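Long-range contacts in uncharacterized protein (Enterococcus faecalis, PDB 3CLQ), which is of unknown function but belongs to the AllG family and is probably related to a subunit of oxamate carbamoyltransferase: residues Gly30-Ile35 and Leu162-Met167; Met38-Glu43 and His97-Val102; Ile46-Pro51 and Phe93-Glu98; Val71-Ala76 and Ser110-Val115. One frame throughout, in Å; residues are numbered along the deposited sequence.

Contact 1: residues Gly30-Ile35 and Leu162-Met167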
loop_
_atom_site.group_PDB
_atom_site.type_symbol
_atom_site.label_atom_id
_atom_site.label_comp_id
_atom_site.label_asym_id
_atom_site.label_seq_id
_atom_site.Cartn_x
_atom_site.Cartn_y
_atom_site.Cartn_z
ATOM N N GLY B 30 -6.344 21.283 6.165
ATOM C CA GLY B 30 -5.305 22.108 6.759
ATOM C C GLY B 30 -4.694 21.525 8.010
ATOM O O GLY B 30 -5.040 20.409 8.425
ATOM N N PHE B 31 -3.769 22.295 8.590
ATOM C CA PHE B 31 -3.134 22.001 9.868
ATOM C C PHE B 31 -2.957 23.311 10.584
ATOM O O PHE B 31 -2.713 24.330 9.946
ATOM C CB PHE B 31 -1.755 21.399 9.662
ATOM C CG PHE B 31 -1.764 20.046 9.009
ATOM C CD1 PHE B 31 -1.806 18.890 9.776
ATOM C CD2 PHE B 31 -1.720 19.925 7.630
ATOM C CE1 PHE B 31 -1.802 17.644 9.166
ATOM C CE2 PHE B 31 -1.708 18.680 7.026
ATOM C CZ PHE B 31 -1.749 17.546 7.779
ATOM N N ASP B 32 -3.043 23.288 11.908
ATOM C CA ASP B 32 -2.872 24.503 12.701
ATOM C C ASP B 32 -2.874 24.191 14.211
ATOM O O ASP B 32 -3.305 23.118 14.647
ATOM C CB ASP B 32 -3.940 25.550 12.341
ATOM C CG ASP B 32 -3.424 26.999 12.461
ATOM O OD1 ASP B 32 -2.250 27.211 12.867
ATOM O OD2 ASP B 32 -4.205 27.935 12.158
ATOM N N LYS B 33 -2.350 25.119 15.000
ATOM C CA LYS B 33 -2.339 24.953 16.431
ATOM C C LYS B 33 -3.766 24.727 16.886
ATOM O O LYS B 33 -4.683 25.383 16.417
ATOM C CB LYS B 33 -1.761 26.201 17.108
ATOM C CG LYS B 33 -0.358 26.584 16.642
ATOM C CD LYS B 33 0.257 27.614 17.558
ATOM C CE LYS B 33 1.764 27.453 17.627
ATOM N NZ LYS B 33 2.302 28.349 18.680
ATOM N N ALA B 34 -3.954 23.797 17.806
ATOM C CA ALA B 34 -5.264 23.582 18.396
ATOM C C ALA B 34 -5.961 24.905 18.724
ATOM O O ALA B 34 -7.063 25.168 18.260
ATOM C CB ALA B 34 -5.129 22.759 19.631
ATOM N N ILE B 35 -5.315 25.750 19.510
ATOM C CA ILE B 35 -5.986 26.939 20.013
ATOM C C ILE B 35 -6.517 27.875 18.924
ATOM O O ILE B 35 -7.480 28.606 19.156
ATOM C CB ILE B 35 -5.069 27.722 20.965
ATOM C CG1 ILE B 35 -5.874 28.346 22.139
ATOM C CG2 ILE B 35 -4.193 28.694 20.176
ATOM C CD1 ILE B 35 -6.586 29.667 21.856
ATOM N N LEU B 162 5.394 23.874 8.598
ATOM C CA LEU B 162 5.619 23.279 7.290
ATOM C C LEU B 162 4.315 22.681 6.772
ATOM O O LEU B 162 3.928 22.924 5.634
ATOM C CB LEU B 162 6.703 22.214 7.374
ATOM C CG LEU B 162 7.391 21.750 6.076
ATOM C CD1 LEU B 162 8.280 20.545 6.338
ATOM C CD2 LEU B 162 6.402 21.400 4.992
ATOM N N LEU B 163 3.626 21.911 7.601
ATOM C CA LEU B 163 2.422 21.252 7.125
ATOM C C LEU B 163 1.358 22.251 6.754
ATOM O O LEU B 163 0.746 22.141 5.702
ATOM C CB LEU B 163 1.866 20.272 8.149
ATOM C CG LEU B 163 2.225 18.824 7.831
ATOM C CD1 LEU B 163 2.845 18.820 6.477
ATOM C CD2 LEU B 163 3.187 18.232 8.858
ATOM N N HIS B 164 1.150 23.225 7.623
ATOM C CA HIS B 164 0.161 24.279 7.420
ATOM C C HIS B 164 0.402 25.002 6.107
ATOM O O HIS B 164 -0.533 25.219 5.336
ATOM C CB HIS B 164 0.263 25.279 8.570
ATOM C CG HIS B 164 -0.477 26.562 8.348
ATOM N ND1 HIS B 164 -1.800 26.735 8.710
ATOM C CD2 HIS B 164 -0.063 27.757 7.864
ATOM C CE1 HIS B 164 -2.173 27.975 8.442
ATOM N NE2 HIS B 164 -1.140 28.614 7.921
ATOM N N ASP B 165 1.659 25.381 5.872
ATOM C CA ASP B 165 2.035 26.083 4.660
ATOM C C ASP B 165 1.810 25.197 3.421
ATOM O O ASP B 165 1.255 25.634 2.412
ATOM C CB ASP B 165 3.482 26.576 4.762
ATOM C CG ASP B 165 3.650 27.699 5.800
ATOM O OD1 ASP B 165 4.718 28.365 5.796
ATOM O OD2 ASP B 165 2.715 27.931 6.619
ATOM N N ALA B 166 2.203 23.936 3.510
ATOM C CA ALA B 166 1.993 23.029 2.404
ATOM C C ALA B 166 0.516 22.969 1.993
ATOM O O ALA B 166 0.190 22.950 0.809
ATOM C CB ALA B 166 2.498 21.659 2.775
HETATM N N MSE B 167 -0.388 22.938 2.963
HETATM C CA MSE B 167 -1.784 22.755 2.606
HETATM C C MSE B 167 -2.426 23.997 1.979
HETATM O O MSE B 167 -3.506 23.900 1.382
HETATM C CB MSE B 167 -2.595 22.237 3.788
HETATM C CG MSE B 167 -2.183 20.864 4.231
HETATM SE SE MSE B 167 -2.551 19.489 2.844
HETATM C CE MSE B 167 -4.526 19.529 2.965
#
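The Phe31 ring takes the Leu163 side chain on one face and Met167 at its rim. Leu163 CB stands 3.9 Å from the centroid of the Phe31 ring and somewhat off-centre, a CH-pi contact, with its CG a little further along over CE2. Met167, a selenomethionine, brings CG in at the edge near the ring plane, 3.6 Å from Phe31 CD2. His164 has the second ring, and its edge does the polar work: Phe31 O lies almost in the imidazole plane, while Asp165 OD2 sits at the same ring's edge beside CD2. The His164 ND1-H points at Phe31 O over 2.9 Å with an N-H...O angle of 154°, and the donor sits nearly in line with the C=O bond. With CG trans to its own nitrogen (chi1 167°), His164 carries the ring out from the helix so that its ND1 edge meets the Phe31 carbonyl. Asp32 runs alongside it, pointing the same way, the carboxylate and imidazole planes 39° apart and Asp32 CG 4.1 Å from His164 ND1.

The two pieces are the end of strand 26-33 and the last turns of helix 146-168, which packs on the sheet roughly antiparallel to the strand. Gly30 CA lies 4.0 Å from Met167 CB. The Phe31 ring also meets His116 on the neighbouring strand 114-120, and helix 195-210 lies against Met167. The chemistry is thus split: an apolar patch around the Phe31 ring, and one side-chain-to-backbone bond beside it, where the nearby Asp32 carboxylate would probably favour a positive imidazole.

Contact 2: residues Met38-Glu43 and His97-Val102; sequences MPDMTE and HEHDAV
Two connecting loops meet here: the one leading from helix 34-37 to strand 45-48, and the one that leaves strand 92-95 through a short 3-10 turn. They join at His99, whose ring reaches across to the main chain around Pro39. His99 ND1 gives its hydrogen to Pro39 O over 2.7 Å at an N-H...O angle of 159°. The acceptor lies close to the imidazole plane, but the donor is tilted 32° away from the carbonyl plane, an approach that is short yet skewed at the oxygen end.

The rest of the ring is packed by the residues either side of Pro39 in sequence. His99 CE1 lies 3.3 Å from Asp40 O, and Asp40 CB comes within 3.6 Å of that same CE1, the carboxylate standing at a steep angle to the ring. From the Met38 side, the selenomethionine chain crosses His99 at about a right angle. Its chain, bent at the last torsion (chi3 19°), turns the methyl CE inward, 3.5 Å from His99 CB and 3.9 Å from Ala101 CB. Pro39 adds its ring carbons: CD lies 3.5 Å from His99 O, with CG beside Asp100.

The other ring nitrogen, His99 NE2, is hydrogen-bonded to Ser94 OG at the end of strand 92-95, and Leu47 touches both Met38 and His99. Phe128 of strand 126-130 backs Met38, Pro39 and Ala101. Bonds at both nitrogens probably fix the rotation of the ring. The arrangement is a loop-to-loop junction in which a buried histidine bridges a backbone carbonyl and a serine hydroxyl.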
loop_
_atom_site.group_PDB
_atom_site.type_symbol
_atom_site.label_atom_id
_atom_site.label_comp_id
_atom_site.label_asym_id
_atom_site.label_seq_id
_atom_site.Cartn_x
_atom_site.Cartn_y
_atom_site.Cartn_z
HETATM N N MSE B 38 -9.824 25.080 16.986
HETATM C CA MSE B 38 -10.784 24.188 17.646
HETATM C C MSE B 38 -11.852 24.954 18.417
HETATM O O MSE B 38 -11.605 26.072 18.849
HETATM C CB MSE B 38 -10.050 23.217 18.561
HETATM C CG MSE B 38 -9.034 22.372 17.799
HETATM SE SE MSE B 38 -8.661 20.661 18.675
HETATM C CE MSE B 38 -10.244 20.587 19.810
ATOM N N PRO B 39 -13.043 24.338 18.599
ATOM C CA PRO B 39 -14.155 24.957 19.339
ATOM C C PRO B 39 -13.880 25.023 20.843
ATOM O O PRO B 39 -13.336 24.072 21.405
ATOM C CB PRO B 39 -15.344 24.008 19.077
ATOM C CG PRO B 39 -14.874 22.980 18.106
ATOM C CD PRO B 39 -13.381 22.978 18.135
ATOM N N ASP B 40 -14.254 26.143 21.467
ATOM C CA ASP B 40 -14.162 26.350 22.924
ATOM C C ASP B 40 -12.791 26.030 23.510
ATOM O O ASP B 40 -12.684 25.383 24.538
ATOM C CB ASP B 40 -15.236 25.544 23.664
ATOM C CG ASP B 40 -16.565 25.534 22.938
ATOM O OD1 ASP B 40 -16.942 24.460 22.392
ATOM O OD2 ASP B 40 -17.219 26.601 22.906
HETATM N N MSE B 41 -11.741 26.485 22.853
HETATM C CA MSE B 41 -10.404 26.343 23.401
HETATM C C MSE B 41 -10.004 27.554 24.257
HETATM O O MSE B 41 -10.339 28.695 23.947
HETATM C CB MSE B 41 -9.407 26.187 22.261
HETATM C CG MSE B 41 -8.156 25.444 22.649
HETATM SE SE MSE B 41 -8.515 23.543 22.816
HETATM C CE MSE B 41 -6.689 22.881 23.071
ATOM N N THR B 42 -9.279 27.307 25.334
ATOM C CA THR B 42 -8.632 28.390 26.047
ATOM C C THR B 42 -7.201 27.939 26.303
ATOM O O THR B 42 -6.884 26.762 26.113
ATOM C CB THR B 42 -9.351 28.711 27.363
ATOM O OG1 THR B 42 -9.035 27.710 28.332
ATOM C CG2 THR B 42 -10.860 28.758 27.151
ATOM N N GLU B 43 -6.334 28.852 26.732
ATOM C CA GLU B 43 -4.921 28.505 26.886
ATOM C C GLU B 43 -4.662 27.585 28.074
ATOM O O GLU B 43 -3.591 26.994 28.195
ATOM C CB GLU B 43 -4.048 29.757 26.979
ATOM C CG GLU B 43 -2.591 29.477 26.584
ATOM C CD GLU B 43 -1.880 30.700 26.015
ATOM O OE1 GLU B 43 -1.809 31.749 26.718
ATOM O OE2 GLU B 43 -1.388 30.597 24.860
ATOM N N HIS B 97 -13.690 14.343 22.362
ATOM C CA HIS B 97 -14.952 14.156 21.689
ATOM C C HIS B 97 -15.887 15.321 21.835
ATOM O O HIS B 97 -16.701 15.569 20.952
ATOM C CB HIS B 97 -15.606 12.860 22.074
ATOM C CG HIS B 97 -15.380 11.792 21.067
ATOM N ND1 HIS B 97 -14.395 10.843 21.203
ATOM C CD2 HIS B 97 -15.967 11.563 19.870
ATOM C CE1 HIS B 97 -14.408 10.051 20.146
ATOM N NE2 HIS B 97 -15.351 10.469 19.320
ATOM N N GLU B 98 -15.735 16.071 22.919
ATOM C CA GLU B 98 -16.618 17.178 23.187
ATOM C C GLU B 98 -16.144 18.476 22.560
ATOM O O GLU B 98 -16.763 19.523 22.743
ATOM C CB GLU B 98 -16.794 17.336 24.675
ATOM C CG GLU B 98 -17.524 16.192 25.294
ATOM C CD GLU B 98 -17.883 16.486 26.716
ATOM O OE1 GLU B 98 -18.315 15.545 27.413
ATOM O OE2 GLU B 98 -17.724 17.657 27.138
ATOM N N HIS B 99 -15.055 18.386 21.802
ATOM C CA HIS B 99 -14.565 19.502 20.998
ATOM C C HIS B 99 -14.348 19.055 19.568
ATOM O O HIS B 99 -13.461 19.548 18.870
ATOM C CB HIS B 99 -13.272 20.047 21.576
ATOM C CG HIS B 99 -13.445 20.671 22.919
ATOM N ND1 HIS B 99 -13.662 22.021 23.088
ATOM C CD2 HIS B 99 -13.462 20.130 24.158
ATOM C CE1 HIS B 99 -13.775 22.292 24.376
ATOM N NE2 HIS B 99 -13.658 21.160 25.046
ATOM N N ASP B 100 -15.156 18.094 19.139
ATOM C CA ASP B 100 -15.136 17.668 17.755
ATOM C C ASP B 100 -13.761 17.163 17.372
ATOM O O ASP B 100 -13.376 17.244 16.211
ATOM C CB ASP B 100 -15.582 18.827 16.842
ATOM C CG ASP B 100 -17.065 19.166 17.021
ATOM O OD1 ASP B 100 -17.808 18.279 17.497
ATOM O OD2 ASP B 100 -17.496 20.295 16.699
ATOM N N ALA B 101 -13.009 16.651 18.339
ATOM C CA ALA B 101 -11.710 16.061 18.020
ATOM C C ALA B 101 -11.689 14.601 18.447
ATOM O O ALA B 101 -12.666 14.127 19.019
ATOM C CB ALA B 101 -10.606 16.829 18.714
ATOM N N VAL B 102 -10.579 13.907 18.188
ATOM C CA VAL B 102 -10.292 12.570 18.777
ATOM C C VAL B 102 -8.801 12.418 19.085
ATOM O O VAL B 102 -7.963 13.033 18.438
ATOM C CB VAL B 102 -10.691 11.404 17.872
ATOM C CG1 VAL B 102 -12.191 11.231 17.854
ATOM C CG2 VAL B 102 -10.152 11.600 16.473
#

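Contact 3: residues Ile46-Pro51 and Phe93-Glu98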
loop_
_atom_site.group_PDB
_atom_site.type_symbol
_atom_site.label_atom_id
_atom_site.label_comp_id
_atom_site.label_asym_id
_atom_site.label_seq_id
_atom_site.Cartn_x
_atom_site.Cartn_y
_atom_site.Cartn_z
ATOM N N ILE B 46 -6.913 21.561 28.505
ATOM C CA ILE B 46 -6.288 20.430 27.831
ATOM C C ILE B 46 -7.168 19.194 27.688
ATOM O O ILE B 46 -7.950 18.853 28.586
ATOM C CB ILE B 46 -4.837 20.121 28.300
ATOM C CG1 ILE B 46 -4.799 19.176 29.470
ATOM C CG2 ILE B 46 -4.057 21.395 28.624
ATOM C CD1 ILE B 46 -3.387 19.027 29.955
ATOM N N LEU B 47 -7.049 18.572 26.511
ATOM C CA LEU B 47 -7.924 17.496 26.075
ATOM C C LEU B 47 -7.246 16.156 26.209
ATOM O O LEU B 47 -6.032 16.047 26.066
ATOM C CB LEU B 47 -8.325 17.691 24.610
ATOM C CG LEU B 47 -8.612 19.141 24.228
ATOM C CD1 LEU B 47 -9.254 19.247 22.867
ATOM C CD2 LEU B 47 -9.497 19.795 25.291
ATOM N N HIS B 48 -8.061 15.134 26.440
ATOM C CA HIS B 48 -7.597 13.769 26.635
ATOM C C HIS B 48 -8.526 12.827 25.857
ATOM O O HIS B 48 -9.594 13.244 25.411
ATOM C CB HIS B 48 -7.677 13.442 28.133
ATOM C CG HIS B 48 -9.041 13.645 28.714
ATOM N ND1 HIS B 48 -10.010 12.667 28.701
ATOM C CD2 HIS B 48 -9.607 14.721 29.315
ATOM C CE1 HIS B 48 -11.112 13.126 29.273
ATOM N NE2 HIS B 48 -10.894 14.371 29.655
ATOM N N ALA B 49 -8.149 11.557 25.733
ATOM C CA ALA B 49 -9.034 10.557 25.136
ATOM C C ALA B 49 -10.138 10.061 26.098
ATOM O O ALA B 49 -10.074 10.312 27.300
ATOM C CB ALA B 49 -8.223 9.379 24.609
ATOM N N GLY B 50 -11.137 9.350 25.551
ATOM C CA GLY B 50 -12.186 8.702 26.354
ATOM C C GLY B 50 -13.224 9.665 26.901
ATOM O O GLY B 50 -13.202 10.841 26.568
ATOM N N PRO B 51 -14.149 9.172 27.738
ATOM C CA PRO B 51 -15.239 9.963 28.313
ATOM C C PRO B 51 -14.795 10.808 29.509
ATOM O O PRO B 51 -13.712 10.588 30.041
ATOM C CB PRO B 51 -16.217 8.891 28.772
ATOM C CG PRO B 51 -15.325 7.800 29.198
ATOM C CD PRO B 51 -14.222 7.773 28.168
ATOM N N PHE B 93 -10.242 20.152 32.021
ATOM C CA PHE B 93 -9.959 18.883 31.385
ATOM C C PHE B 93 -11.230 18.417 30.754
ATOM O O PHE B 93 -12.216 18.153 31.445
ATOM C CB PHE B 93 -9.510 17.845 32.403
ATOM C CG PHE B 93 -8.176 18.137 33.002
ATOM C CD1 PHE B 93 -7.016 17.688 32.388
ATOM C CD2 PHE B 93 -8.077 18.890 34.179
ATOM C CE1 PHE B 93 -5.778 17.960 32.945
ATOM C CE2 PHE B 93 -6.852 19.173 34.735
ATOM C CZ PHE B 93 -5.700 18.710 34.132
ATOM N N SER B 94 -11.228 18.312 29.436
ATOM C CA SER B 94 -12.390 17.748 28.806
ATOM C C SER B 94 -11.982 16.926 27.620
ATOM O O SER B 94 -10.904 17.141 27.058
ATOM C CB SER B 94 -13.429 18.832 28.462
ATOM O OG SER B 94 -12.969 19.707 27.459
ATOM N N PRO B 95 -12.824 15.944 27.265
ATOM C CA PRO B 95 -12.567 14.984 26.183
ATOM C C PRO B 95 -12.455 15.620 24.804
ATOM O O PRO B 95 -13.148 16.598 24.496
ATOM C CB PRO B 95 -13.794 14.061 26.227
ATOM C CG PRO B 95 -14.385 14.241 27.583
ATOM C CD PRO B 95 -14.099 15.678 27.952
ATOM N N CYS B 96 -11.595 15.047 23.970
ATOM C CA CYS B 96 -11.545 15.409 22.582
ATOM C C CYS B 96 -12.923 15.349 21.974
ATOM O O CYS B 96 -13.290 16.187 21.136
ATOM C CB CYS B 96 -10.656 14.444 21.829
ATOM S SG CYS B 96 -8.973 14.511 22.363
ATOM N N HIS B 97 -13.690 14.343 22.362
ATOM C CA HIS B 97 -14.952 14.156 21.689
ATOM C C HIS B 97 -15.887 15.321 21.835
ATOM O O HIS B 97 -16.701 15.569 20.952
ATOM C CB HIS B 97 -15.606 12.860 22.074
ATOM C CG HIS B 97 -15.380 11.792 21.067
ATOM N ND1 HIS B 97 -14.395 10.843 21.203
ATOM C CD2 HIS B 97 -15.967 11.563 19.870
ATOM C CE1 HIS B 97 -14.408 10.051 20.146
ATOM N NE2 HIS B 97 -15.351 10.469 19.320
ATOM N N GLU B 98 -15.735 16.071 22.919
ATOM C CA GLU B 98 -16.618 17.178 23.187
ATOM C C GLU B 98 -16.144 18.476 22.560
ATOM O O GLU B 98 -16.763 19.523 22.743
ATOM C CB GLU B 98 -16.794 17.336 24.675
ATOM C CG GLU B 98 -17.524 16.192 25.294
ATOM C CD GLU B 98 -17.883 16.486 26.716
ATOM O OE1 GLU B 98 -18.315 15.545 27.413
ATOM O OE2 GLU B 98 -17.724 17.657 27.138
#
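His48 lies beside Pro95, and its side chain can be traced atom by atom along the neighbouring chain. At CB the side chain turns so that CG sits between the backbone N and the carbonyl carbon (chi1 56°), which swings the ring toward the residues Ser94 and Pro95. His48 CD2 then comes to Ser94 O at 3.6 Å. His48 NE2 lies 3.4 Å from the carbonyl carbon, C, of Ser94. His48 CE1 meets Pro95 CG at 3.8 Å. Pro95 CA stands over one face of the imidazole, 4.0 Å from the His48 ring centroid in a CH-pi contact. His48 ND1 turns back on its own chain and donates to Ala49 O over 2.7 Å, which holds the ring's rotation.

Behind the ring, strands 45-48 and 92-95 form a two-stranded parallel sheet. They are the two strands of a beta-alpha-beta crossover whose connection holds helices 60-73 and 79-87; Val66 of the first helix packs on Ile46 and Phe93. These two residues are paired, Ile46 CG1 touching Phe93 CE1 at 3.8 Å on the same face of the sheet. Ser94 N makes only a weak bond to Ile46 O. Further on, Cys96 N binds His48 O at 3.1 Å and 166°, just where the second chain enters its 3-10 turn. The Leu47 side chain leans on Cys96 SG. Gly50 O abuts Pro95 CB.

Contact 4: residues Val71-Ala76 and Ser110-Val115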
loop_
_atom_site.group_PDB
_atom_site.type_symbol
_atom_site.label_atom_id
_atom_site.label_comp_id
_atom_site.label_asym_id
_atom_site.label_seq_id
_atom_site.Cartn_x
_atom_site.Cartn_y
_atom_site.Cartn_z
ATOM N N VAL B 71 4.341 20.985 30.700
ATOM C CA VAL B 71 5.695 21.506 30.582
ATOM C C VAL B 71 5.900 22.141 29.216
ATOM O O VAL B 71 6.487 23.209 29.104
ATOM C CB VAL B 71 6.772 20.433 30.861
ATOM C CG1 VAL B 71 8.176 20.965 30.495
ATOM C CG2 VAL B 71 6.733 20.025 32.338
ATOM N N PHE B 72 5.401 21.478 28.178
ATOM C CA PHE B 72 5.494 21.996 26.817
ATOM C C PHE B 72 4.740 23.330 26.647
ATOM O O PHE B 72 5.315 24.324 26.185
ATOM C CB PHE B 72 5.024 20.929 25.831
ATOM C CG PHE B 72 4.562 21.467 24.507
ATOM C CD1 PHE B 72 5.472 21.707 23.487
ATOM C CD2 PHE B 72 3.208 21.700 24.273
ATOM C CE1 PHE B 72 5.046 22.183 22.266
ATOM C CE2 PHE B 72 2.780 22.185 23.064
ATOM C CZ PHE B 72 3.702 22.427 22.053
ATOM N N GLU B 73 3.467 23.349 27.036
ATOM C CA GLU B 73 2.676 24.577 26.998
ATOM C C GLU B 73 3.336 25.692 27.797
ATOM O O GLU B 73 3.153 26.871 27.492
ATOM C CB GLU B 73 1.257 24.337 27.507
ATOM C CG GLU B 73 0.399 23.542 26.543
ATOM C CD GLU B 73 0.194 24.246 25.200
ATOM O OE1 GLU B 73 0.082 25.496 25.187
ATOM O OE2 GLU B 73 0.131 23.547 24.157
ATOM N N GLY B 74 4.116 25.301 28.804
ATOM C CA GLY B 74 4.911 26.234 29.587
ATOM C C GLY B 74 4.160 26.655 30.824
ATOM O O GLY B 74 4.376 27.750 31.351
ATOM N N LEU B 75 3.275 25.780 31.291
ATOM C CA LEU B 75 2.455 26.082 32.465
ATOM C C LEU B 75 3.047 25.511 33.770
ATOM O O LEU B 75 2.578 25.822 34.862
ATOM C CB LEU B 75 1.002 25.631 32.245
ATOM C CG LEU B 75 0.296 26.257 31.031
ATOM C CD1 LEU B 75 -1.127 25.729 30.864
ATOM C CD2 LEU B 75 0.284 27.775 31.119
ATOM N N ALA B 76 4.085 24.688 33.646
ATOM C CA ALA B 76 4.859 24.262 34.811
ATOM C C ALA B 76 6.316 24.023 34.440
ATOM O O ALA B 76 6.629 23.569 33.332
ATOM C CB ALA B 76 4.255 23.024 35.441
ATOM N N SER B 110 -3.001 19.865 23.659
ATOM C CA SER B 110 -2.947 21.155 24.308
ATOM C C SER B 110 -2.859 22.250 23.272
ATOM O O SER B 110 -2.421 21.994 22.170
ATOM C CB SER B 110 -1.736 21.214 25.226
ATOM O OG SER B 110 -0.561 21.519 24.501
ATOM N N PRO B 111 -3.257 23.479 23.626
ATOM C CA PRO B 111 -3.399 24.600 22.697
ATOM C C PRO B 111 -2.325 24.724 21.620
ATOM O O PRO B 111 -2.657 25.094 20.486
ATOM C CB PRO B 111 -3.350 25.803 23.610
ATOM C CG PRO B 111 -3.976 25.319 24.862
ATOM C CD PRO B 111 -3.607 23.873 25.001
ATOM N N ASN B 112 -1.066 24.418 21.946
ATOM C CA ASN B 112 0.034 24.605 20.977
ATOM C C ASN B 112 0.500 23.384 20.177
ATOM O O ASN B 112 1.472 23.461 19.418
ATOM C CB ASN B 112 1.213 25.311 21.630
ATOM C CG ASN B 112 0.875 26.714 22.007
ATOM O OD1 ASN B 112 0.650 27.556 21.140
ATOM N ND2 ASN B 112 0.799 26.977 23.299
HETATM N N MSE B 113 -0.194 22.264 20.330
HETATM C CA MSE B 113 0.029 21.153 19.429
HETATM C C MSE B 113 -0.672 21.446 18.119
HETATM O O MSE B 113 -1.696 22.127 18.104
HETATM C CB MSE B 113 -0.487 19.859 20.029
HETATM C CG MSE B 113 0.371 19.408 21.165
HETATM SE SE MSE B 113 -0.430 17.952 22.165
HETATM C CE MSE B 113 0.072 18.582 23.935
ATOM N N TYR B 114 -0.106 20.948 17.022
ATOM C CA TYR B 114 -0.749 21.081 15.730
ATOM C C TYR B 114 -1.757 19.963 15.559
ATOM O O TYR B 114 -1.522 18.849 16.023
ATOM C CB TYR B 114 0.290 21.062 14.618
ATOM C CG TYR B 114 0.751 22.437 14.293
ATOM C CD1 TYR B 114 1.679 23.086 15.107
ATOM C CD2 TYR B 114 0.225 23.123 13.209
ATOM C CE1 TYR B 114 2.087 24.403 14.832
ATOM C CE2 TYR B 114 0.629 24.424 12.918
ATOM C CZ TYR B 114 1.552 25.056 13.739
ATOM O OH TYR B 114 1.941 26.335 13.464
ATOM N N VAL B 115 -2.883 20.276 14.919
ATOM C CA VAL B 115 -3.918 19.280 14.609
ATOM C C VAL B 115 -4.260 19.263 13.113
ATOM O O VAL B 115 -4.103 20.283 12.453
ATOM C CB VAL B 115 -5.221 19.519 15.436
ATOM C CG1 VAL B 115 -5.011 19.153 16.888
ATOM C CG2 VAL B 115 -5.711 20.970 15.312
#
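Glu73 and Asn112 set carboxylate and amide nearly coplanar, 11° apart, around an unusually short bond. Asn112 ND2 donates to Glu73 OE1 over 2.5 Å at a bent 134°, arriving on the syn side 25° out of the carboxylate plane. A second bond, from Asn112 N to Glu73 OE2 at 2.7 Å, is less sure, because the model crowds that oxygen against Ser110 and its position is doubtful. A bend at chi2 turns the glutamate chain so that the carboxylate reaches the beta turn.

Next to it, Phe72 presents its ring edge: Phe72 CZ lies 3.6 Å from Asn112 O, and Phe72 CE2 is 4.1 Å from Met113 CG. Leu152, Ile153 and Arg156 of helix 146-168 also pack on Phe72.

Asn112 OD1 is hydrogen-bonded to Lys33 NZ, so the amide is gripped at both its oxygen and its nitrogen. Met113 N bonds to Ser110 O, closing the type I turn. The whole is a helix C-terminus, ended at Gly74 by a Schellman motif, whose last turn is tied to a beta turn leading into strand 114-120.

Overall arrangement
Contact 3 lies nearest the middle of the chain and is buried, a strand pair with much backbone contact; contact 2 adjoins it, sharing His97 and Glu98, but is a partly buried meeting of loops. Contact 4 is peripheral yet locally buried, and contact 1 only partly buried; both reach the same antiparallel sheet through neighbouring strands 26-33 and 114-120, where Ala34 N and Met113 O probably bond. Contact 1 mixes aromatic packing with one histidine bond, whereas contact 4 depends on a carboxylate. Met41 packs against Ala34 and Ile35 from contact 1, and Pro111 from contact 4. Along the chain, contacts 2, 3 and 4 are nested within the loop contact 1 closes.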